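PDB 4QO5: cytochrome c-552/4 domain-containing protein from Ignicoccus hospitalis KIN4/I, which is of unknown function but, as a membrane-associated octaheme cytochrome c, probably passes electrons along its chain of covalently held hemes. Local coordinates for residues A[498-501]-A[502-505]; A[468-471]-A[472-475]; A[401-404]-A[405-409]. All blocks are in the same frame, centred on the assembly; numbering follows the deposited sequence.

Contact 1: residues A[498-501]-A[502-505]; sequences WYQL and TKDI
Lys-503 reaches back along Tyr-499 and Gln-500 in the first two turns of helix 498-520, a textbook case of i to i+4 and i to i+3 neighbours sharing one side of an alpha-helix. With all four torsions near 180°, the lysine chain is stretched out: its CD lies 3.9 Å from Tyr-499 CE2, approaching the ring at a slant, and the same carbon comes within 4.1 Å of Gln-500 OE1. Tyr-499 and Lys-503 thus cross, whereas Gln-500 and Lys-503 run side by side in the same direction. The other end of the Gln-500 amide, NE2, sits at the edge of the Tyr-499 ring in its plane and is hydrogen-bonded to Phe-494 O. Around the helix, Thr-502 CG2 meets the edge of the Trp-498 indole, 4.4 Å from CE3, while Thr-502 N is hydrogen-bonded to Trp-498 O. Glu-471 OE2 of the second subunit receives a salt bridge from Lys-503 NZ and a hydrogen bond with Tyr-499 OH, so this ridge belongs to the trimer interface. A water bridges the two polar ends, giving a proton to Gln-500 OE1 at 2.6 Å and accepting one from Lys-503 NZ at 2.9 Å.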
loop_
_atom_site.group_PDB
_atom_site.type_symbol
_atom_site.label_atom_id
_atom_site.label_comp_id
_atom_site.label_asym_id
_atom_site.label_seq_id
_atom_site.Cartn_x
_atom_site.Cartn_y
_atom_site.Cartn_z
ATOM N N TRP A 498 -5.431 14.509 -9.340
ATOM C CA TRP A 498 -6.307 15.560 -9.858
ATOM C C TRP A 498 -7.671 15.608 -9.193
ATOM O O TRP A 498 -8.193 16.689 -8.915
ATOM C CB TRP A 498 -6.465 15.479 -11.392
ATOM C CG TRP A 498 -5.350 16.194 -12.088
ATOM C CD1 TRP A 498 -4.353 15.637 -12.840
ATOM C CD2 TRP A 498 -5.089 17.598 -12.052
ATOM N NE1 TRP A 498 -3.500 16.616 -13.292
ATOM C CE2 TRP A 498 -3.926 17.827 -12.809
ATOM C CE3 TRP A 498 -5.724 18.688 -11.443
ATOM C CZ2 TRP A 498 -3.375 19.103 -12.976
ATOM C CZ3 TRP A 498 -5.178 19.959 -11.617
ATOM C CH2 TRP A 498 -4.020 20.151 -12.377
ATOM N N TYR A 499 -8.259 14.441 -8.947
ATOM C CA TYR A 499 -9.571 14.404 -8.333
ATOM C C TYR A 499 -9.505 15.039 -6.944
ATOM O O TYR A 499 -10.368 15.839 -6.571
ATOM C CB TYR A 499 -10.130 12.970 -8.261
ATOM C CG TYR A 499 -11.370 12.923 -7.407
ATOM C CD1 TYR A 499 -12.626 13.193 -7.945
ATOM C CD2 TYR A 499 -11.277 12.653 -6.047
ATOM C CE1 TYR A 499 -13.751 13.188 -7.141
ATOM C CE2 TYR A 499 -12.382 12.653 -5.248
ATOM C CZ TYR A 499 -13.615 12.913 -5.790
ATOM O OH TYR A 499 -14.704 12.898 -4.953
ATOM N N GLN A 500 -8.472 14.691 -6.185
ATOM C CA GLN A 500 -8.346 15.214 -4.824
ATOM C C GLN A 500 -8.077 16.709 -4.835
ATOM O O GLN A 500 -8.599 17.453 -3.992
ATOM C CB GLN A 500 -7.256 14.476 -4.046
ATOM C CG GLN A 500 -7.547 12.993 -3.856
ATOM C CD GLN A 500 -8.710 12.736 -2.905
ATOM O OE1 GLN A 500 -9.093 13.605 -2.121
ATOM N NE2 GLN A 500 -9.292 11.549 -2.995
ATOM N N LEU A 501 -7.273 17.152 -5.801
ATOM C CA LEU A 501 -6.917 18.564 -5.886
ATOM C C LEU A 501 -8.160 19.399 -6.211
ATOM O O LEU A 501 -8.424 20.410 -5.562
ATOM C CB LEU A 501 -5.824 18.781 -6.935
ATOM C CG LEU A 501 -5.312 20.200 -7.188
ATOM C CD1 LEU A 501 -5.038 20.908 -5.878
ATOM C CD2 LEU A 501 -4.040 20.156 -8.035
ATOM N N THR A 502 -8.938 18.972 -7.206
ATOM C CA THR A 502 -10.145 19.711 -7.542
ATOM C C THR A 502 -11.198 19.612 -6.428
ATOM O O THR A 502 -11.963 20.555 -6.196
ATOM C CB THR A 502 -10.727 19.273 -8.915
ATOM O OG1 THR A 502 -10.905 17.854 -8.924
ATOM C CG2 THR A 502 -9.767 19.681 -10.052
ATOM N N LYS A 503 -11.244 18.477 -5.736
ATOM C CA LYS A 503 -12.106 18.351 -4.561
ATOM C C LYS A 503 -11.685 19.339 -3.462
ATOM O O LYS A 503 -12.523 20.000 -2.834
ATOM C CB LYS A 503 -12.063 16.921 -4.019
ATOM C CG LYS A 503 -12.936 16.696 -2.800
ATOM C CD LYS A 503 -12.830 15.255 -2.330
ATOM C CE LYS A 503 -13.374 15.096 -0.926
ATOM N NZ LYS A 503 -13.174 13.709 -0.415
ATOM N N ASP A 504 -10.381 19.445 -3.243
ATOM C CA ASP A 504 -9.861 20.349 -2.220
ATOM C C ASP A 504 -10.232 21.809 -2.506
ATOM O O ASP A 504 -10.667 22.528 -1.609
ATOM C CB ASP A 504 -8.349 20.198 -2.116
ATOM C CG ASP A 504 -7.800 20.735 -0.813
ATOM O OD1 ASP A 504 -8.571 20.858 0.162
ATOM O OD2 ASP A 504 -6.592 21.025 -0.766
ATOM N N ILE A 505 -10.074 22.234 -3.760
ATOM C CA ILE A 505 -10.493 23.569 -4.174
ATOM C C ILE A 505 -11.952 23.816 -3.822
ATOM O O ILE A 505 -12.301 24.833 -3.219
ATOM C CB ILE A 505 -10.272 23.786 -5.688
ATOM C CG1 ILE A 505 -8.765 23.838 -5.992
ATOM C CG2 ILE A 505 -10.954 25.068 -6.151
ATOM C CD1 ILE A 505 -8.427 23.799 -7.485
HETATM O O HOH W 1 -10.348 13.535 0.166
#

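Contact 2: residues A[468-471]-A[472-475]; sequences LWVE and SWLF
Trp-469 and Trp-473, one turn apart on helix 464-485, form a T-shaped pair in which the edge of Trp-473 enters the face of Trp-469. The leading atom is Trp-473 NE1, poised over the middle of the Trp-469 indole and 3.3 Å from its CE2; the five-membered rings stand 71° apart. What aims the second indole is its first torsion (chi1 43°), which sets CG between the backbone N and the carbonyl carbon and folds the ring back over the preceding turn. There one face receives Val-470 CA in a CH-pi contact, 4.0 Å from the centroid of the five-membered ring. Farther along, Val-470 CG1 packs on Leu-474 CD2 at 3.8 Å, and Glu-471 CG lies 3.6 Å from Phe-475 CD2, with carboxylate and phenyl planes only 21° apart. Ser-472 OG gives a short bond of 2.5 Å to Trp-469 O, in the carbonyl plane on a lone pair, and also pairs with Thr-437 OG1 of helix 413-447. The same helix holds Trp-469 NE1 through Thr-438 OG1. Replacing Trp-469 by an alanine would probably open a gap beside Trp-473, leave its NE1 edge without the facing ring and leave Thr-438 OG1 without its indole partner. Outermost, Glu-471 OE2 pairs with the third subunit. The chemistry is therefore twofold: an N-H edge probably stabilised by an electron-rich face, and a buried carboxylate whose charge is likely to be sustained by a lysine and a phenol across the interface.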
loop_
_atom_site.group_PDB
_atom_site.type_symbol
_atom_site.label_atom_id
_atom_site.label_comp_id
_atom_site.label_asym_id
_atom_site.label_seq_id
_atom_site.Cartn_x
_atom_site.Cartn_y
_atom_site.Cartn_z
ATOM N N LEU A 468 -6.112 22.534 4.653
ATOM C CA LEU A 468 -6.627 22.179 3.332
ATOM C C LEU A 468 -5.761 22.827 2.259
ATOM O O LEU A 468 -5.425 22.203 1.258
ATOM C CB LEU A 468 -8.084 22.616 3.182
ATOM C CG LEU A 468 -9.089 21.871 4.068
ATOM C CD1 LEU A 468 -10.501 22.371 3.785
ATOM C CD2 LEU A 468 -8.997 20.371 3.824
ATOM N N TRP A 469 -5.381 24.080 2.479
ATOM C CA TRP A 469 -4.492 24.758 1.552
ATOM C C TRP A 469 -3.143 24.034 1.472
ATOM O O TRP A 469 -2.642 23.770 0.382
ATOM C CB TRP A 469 -4.324 26.208 1.970
ATOM C CG TRP A 469 -3.155 26.916 1.333
ATOM C CD1 TRP A 469 -3.026 27.290 0.007
ATOM C CD2 TRP A 469 -1.966 27.353 1.993
ATOM N NE1 TRP A 469 -1.815 27.926 -0.176
ATOM C CE2 TRP A 469 -1.151 27.979 1.024
ATOM C CE3 TRP A 469 -1.506 27.277 3.320
ATOM C CZ2 TRP A 469 0.098 28.534 1.339
ATOM C CZ3 TRP A 469 -0.272 27.827 3.629
ATOM C CH2 TRP A 469 0.516 28.450 2.638
ATOM N N VAL A 470 -2.569 23.700 2.626
ATOM C CA VAL A 470 -1.315 22.944 2.661
ATOM C C VAL A 470 -1.381 21.678 1.801
ATOM O O VAL A 470 -0.492 21.436 0.980
ATOM C CB VAL A 470 -0.872 22.594 4.113
ATOM C CG1 VAL A 470 0.302 21.618 4.094
ATOM C CG2 VAL A 470 -0.490 23.860 4.876
ATOM N N GLU A 471 -2.454 20.899 1.955
ATOM C CA GLU A 471 -2.589 19.646 1.224
ATOM C C GLU A 471 -2.639 19.851 -0.288
ATOM O O GLU A 471 -2.173 19.005 -1.044
ATOM C CB GLU A 471 -3.813 18.864 1.705
ATOM C CG GLU A 471 -3.694 18.523 3.172
ATOM C CD GLU A 471 -4.864 17.738 3.715
ATOM O OE1 GLU A 471 -5.737 17.317 2.925
ATOM O OE2 GLU A 471 -4.903 17.544 4.949
ATOM N N SER A 472 -3.188 20.983 -0.718
ATOM C CA SER A 472 -3.313 21.255 -2.144
ATOM C C SER A 472 -1.940 21.204 -2.816
ATOM O O SER A 472 -1.803 20.642 -3.905
ATOM C CB SER A 472 -4.017 22.595 -2.396
ATOM O OG SER A 472 -3.183 23.707 -2.102
ATOM N N TRP A 473 -0.917 21.753 -2.157
ATOM C CA TRP A 473 0.439 21.617 -2.680
ATOM C C TRP A 473 1.210 20.423 -2.122
ATOM O O TRP A 473 1.734 19.613 -2.897
ATOM C CB TRP A 473 1.261 22.918 -2.575
ATOM C CG TRP A 473 1.142 23.686 -1.292
ATOM C CD1 TRP A 473 0.183 24.608 -0.971
ATOM C CD2 TRP A 473 2.050 23.648 -0.177
ATOM N NE1 TRP A 473 0.424 25.121 0.288
ATOM C CE2 TRP A 473 1.563 24.551 0.791
ATOM C CE3 TRP A 473 3.215 22.927 0.099
ATOM C CZ2 TRP A 473 2.203 24.755 2.017
ATOM C CZ3 TRP A 473 3.852 23.126 1.327
ATOM C CH2 TRP A 473 3.340 24.034 2.266
ATOM N N LEU A 474 1.274 20.303 -0.791
ATOM C CA LEU A 474 2.072 19.261 -0.153
ATOM C C LEU A 474 1.661 17.833 -0.506
ATOM O O LEU A 474 2.507 16.931 -0.563
ATOM C CB LEU A 474 2.051 19.434 1.379
ATOM C CG LEU A 474 2.929 18.509 2.209
ATOM C CD1 LEU A 474 4.395 18.799 1.939
ATOM C CD2 LEU A 474 2.611 18.677 3.696
ATOM N N PHE A 475 0.372 17.606 -0.709
ATOM C CA PHE A 475 -0.084 16.260 -1.058
ATOM C C PHE A 475 -0.424 16.150 -2.546
ATOM O O PHE A 475 0.153 15.344 -3.267
ATOM C CB PHE A 475 -1.328 15.838 -0.258
ATOM C CG PHE A 475 -1.108 15.694 1.232
ATOM C CD1 PHE A 475 0.144 15.838 1.796
ATOM C CD2 PHE A 475 -2.190 15.399 2.057
ATOM C CE1 PHE A 475 0.323 15.695 3.166
ATOM C CE2 PHE A 475 -2.019 15.255 3.422
ATOM C CZ PHE A 475 -0.759 15.407 3.973
#

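Contact 3: residues A[401-404]-A[405-409]; sequences EQMV and KICSA. With HEC (heme c), chain I.
The CxxCH heme-attachment motif begins here, in the last turn of helix 393-407, where Cys-407 supplies the first of its two cysteines. Its SG is covalently joined to heme CAB, a thioether modelled as a stretched 2.6 Å bond. With SG set beside the backbone N (chi1 -39°), the sulfur leaves the helix on the side where Met-403, one turn earlier, also meets the heme's attached substituent. Met-403 CE lies 3.6 Å from heme CBB, so the methionine covers this substituent next to the sulfur. Bends at chi2 and chi3 curl the Met-403 tip over onto Ile-406, in the following turn, and the last torsion, chi3 -108°, is displaced from a staggered position. The same methyl group is pressed to 3.5 Å from Ile-406 CB, tighter than usual van der Waals contact, and also touches Ile-406 CD1. The turn that carries the cysteine is secured by Cys-407 N bonding to Met-403 O. Immediately after it, Val-404 O takes two bonds from Ser-408: one from the backbone N and one from OG at 2.9 Å, the hydroxyl standing above the carbonyl plane. A second heme also touches Met-403, so this side chain meets two cofactors, consistent with close heme spacing for electron transfer. The attached heme itself is hydrogen-bonded to His-201 and Arg-221 of the second subunit. On one flank Val-404 and Cys-407 pack on helix 413-447, at Ala-416. On another, Gln-402 and Ile-406 rest on Ala-302 of strand 300-302, and Gln-402 NE2 bonds to Ile-301 O in the same strand.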
loop_
_atom_site.group_PDB
_atom_site.type_symbol
_atom_site.label_atom_id
_atom_site.label_comp_id
_atom_site.label_asym_id
_atom_site.label_seq_id
_atom_site.Cartn_x
_atom_site.Cartn_y
_atom_site.Cartn_z
ATOM N N GLU A 401 18.667 16.385 -20.285
ATOM C CA GLU A 401 19.289 15.574 -21.323
ATOM C C GLU A 401 20.017 14.353 -20.759
ATOM O O GLU A 401 19.988 13.271 -21.357
ATOM C CB GLU A 401 20.245 16.433 -22.157
ATOM C CG GLU A 401 21.019 15.673 -23.209
ATOM C CD GLU A 401 21.975 16.581 -23.968
ATOM O OE1 GLU A 401 23.179 16.605 -23.624
ATOM O OE2 GLU A 401 21.519 17.284 -24.897
ATOM N N GLN A 402 20.676 14.518 -19.610
ATOM C CA GLN A 402 21.307 13.371 -18.961
ATOM C C GLN A 402 20.288 12.314 -18.540
ATOM O O GLN A 402 20.557 11.119 -18.637
ATOM C CB GLN A 402 22.126 13.789 -17.734
ATOM C CG GLN A 402 22.395 12.621 -16.774
ATOM C CD GLN A 402 23.517 11.682 -17.238
ATOM O OE1 GLN A 402 24.699 11.967 -17.016
ATOM N NE2 GLN A 402 23.152 10.550 -17.855
ATOM N N MET A 403 19.125 12.749 -18.066
ATOM C CA MET A 403 18.108 11.778 -17.659
ATOM C C MET A 403 17.585 11.030 -18.897
ATOM O O MET A 403 17.431 9.804 -18.878
ATOM C CB MET A 403 16.952 12.454 -16.914
ATOM C CG MET A 403 15.861 11.484 -16.388
ATOM S SD MET A 403 16.442 10.462 -15.011
ATOM C CE MET A 403 16.573 8.873 -15.798
ATOM N N VAL A 404 17.331 11.769 -19.970
ATOM C CA VAL A 404 16.846 11.164 -21.211
ATOM C C VAL A 404 17.840 10.116 -21.730
ATOM O O VAL A 404 17.445 9.090 -22.267
ATOM C CB VAL A 404 16.514 12.254 -22.250
ATOM C CG1 VAL A 404 16.222 11.656 -23.649
ATOM C CG2 VAL A 404 15.334 13.080 -21.740
ATOM N N LYS A 405 19.126 10.353 -21.507
ATOM C CA LYS A 405 20.174 9.406 -21.903
ATOM C C LYS A 405 20.023 8.069 -21.147
ATOM O O LYS A 405 20.282 6.996 -21.702
ATOM C CB LYS A 405 21.557 10.035 -21.668
ATOM C CG LYS A 405 22.736 9.234 -22.210
ATOM C CD LYS A 405 24.055 10.002 -22.014
ATOM C CE LYS A 405 25.253 9.077 -22.133
ATOM N NZ LYS A 405 26.543 9.813 -22.015
ATOM N N ILE A 406 19.595 8.136 -19.888
ATOM C CA ILE A 406 19.268 6.922 -19.148
ATOM C C ILE A 406 18.071 6.198 -19.761
ATOM O O ILE A 406 18.160 5.005 -20.032
ATOM C CB ILE A 406 19.010 7.190 -17.652
ATOM C CG1 ILE A 406 20.279 7.759 -17.007
ATOM C CG2 ILE A 406 18.556 5.895 -16.956
ATOM C CD1 ILE A 406 20.118 8.150 -15.536
ATOM N N CYS A 407 16.966 6.913 -19.996
ATOM C CA CYS A 407 15.783 6.290 -20.610
ATOM C C CYS A 407 16.136 5.635 -21.931
ATOM O O CYS A 407 15.535 4.608 -22.298
ATOM C CB CYS A 407 14.684 7.305 -20.913
ATOM S SG CYS A 407 14.474 8.555 -19.676
ATOM N N SER A 408 17.079 6.260 -22.643
ATOM C CA SER A 408 17.475 5.842 -23.983
ATOM C C SER A 408 18.176 4.500 -24.030
ATOM O O SER A 408 18.367 3.934 -25.106
ATOM C CB SER A 408 18.368 6.904 -24.632
ATOM O OG SER A 408 17.584 8.039 -24.941
ATOM N N ALA A 409 18.545 3.976 -22.868
ATOM C CA ALA A 409 19.032 2.603 -22.818
ATOM C C ALA A 409 17.910 1.634 -23.174
ATOM O O ALA A 409 18.174 0.522 -23.644
ATOM C CB ALA A 409 19.596 2.275 -21.438
HETATM FE FE HEC I . 10.577 2.920 -19.260
HETATM C CHA HEC I . 7.542 1.444 -19.767
HETATM C CHB HEC I . 9.161 6.025 -19.795
HETATM C CHC HEC I . 13.470 4.449 -18.325
HETATM C CHD HEC I . 12.153 -0.051 -19.482
HETATM N NA HEC I . 8.724 3.590 -19.668
HETATM C C1A HEC I . 7.579 2.812 -19.827
HETATM C C2A HEC I . 6.442 3.686 -20.056
HETATM C C3A HEC I . 6.914 4.937 -20.077
HETATM C C4A HEC I . 8.333 4.909 -19.832
HETATM C CMA HEC I . 6.083 6.217 -20.283
HETATM C CAA HEC I . 4.957 3.263 -20.287
HETATM C CBA HEC I . 4.210 3.260 -18.942
HETATM C CGA HEC I . 2.705 3.241 -19.103
HETATM O O1A HEC I . 2.212 3.415 -20.245
HETATM O O2A HEC I . 1.987 3.064 -18.082
HETATM N NB HEC I . 11.218 4.862 -19.134
HETATM C C1B HEC I . 10.419 5.984 -19.268
HETATM C C2B HEC I . 11.126 7.130 -18.767
HETATM C C3B HEC I . 12.318 6.693 -18.322
HETATM C C4B HEC I . 12.398 5.272 -18.582
HETATM C CMB HEC I . 10.450 8.527 -18.772
HETATM C CAB HEC I . 13.474 7.415 -17.565
HETATM C CBB HEC I . 13.126 8.756 -16.858
HETATM N NC HEC I . 12.408 2.336 -19.002
HETATM C C1C HEC I . 13.476 3.096 -18.554
HETATM C C2C HEC I . 14.664 2.275 -18.512
HETATM C C3C HEC I . 14.209 1.017 -18.615
HETATM C C4C HEC I . 12.851 1.053 -19.083
HETATM C CMC HEC I . 15.944 2.812 -17.810
HETATM C CAC HEC I . 14.856 -0.385 -18.533
HETATM C CBC HEC I . 16.009 -0.552 -17.527
HETATM N ND HEC I . 9.956 1.016 -19.583
HETATM C C1D HEC I . 10.809 -0.084 -19.675
HETATM C C2D HEC I . 10.054 -1.269 -19.987
HETATM C C3D HEC I . 8.629 -0.787 -20.064
HETATM C C4D HEC I . 8.648 0.624 -19.803
HETATM C CMD HEC I . 10.596 -2.699 -20.185
HETATM C CAD HEC I . 7.386 -1.644 -20.362
HETATM C CBD HEC I . 6.991 -1.367 -21.813
HETATM C CGD HEC I . 5.495 -1.556 -21.977
HETATM O O1D HEC I . 4.731 -0.616 -21.629
HETATM O O2D HEC I . 5.053 -2.626 -22.473
#

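Along the chain contact 3 comes first, on helix 393-407, followed by contact 2 on helix 464-485 and contact 1 on helix 498-520. The last two are adjacent, with centres about 10 Å apart, and touch where Asp-504 meets Leu-468 and Ser-472. Contact 3 stands apart: its centre is about 33 Å from that of contact 1 and 32 Å from that of contact 2. Helix 413-447 runs past all three, taking up side chains from each. Contact 3 carries a covalently bound heme and, like contact 1, reaches the second subunit, while contacts 1 and 2 of different copies pair across subunits, which probably helps hold the trimer together.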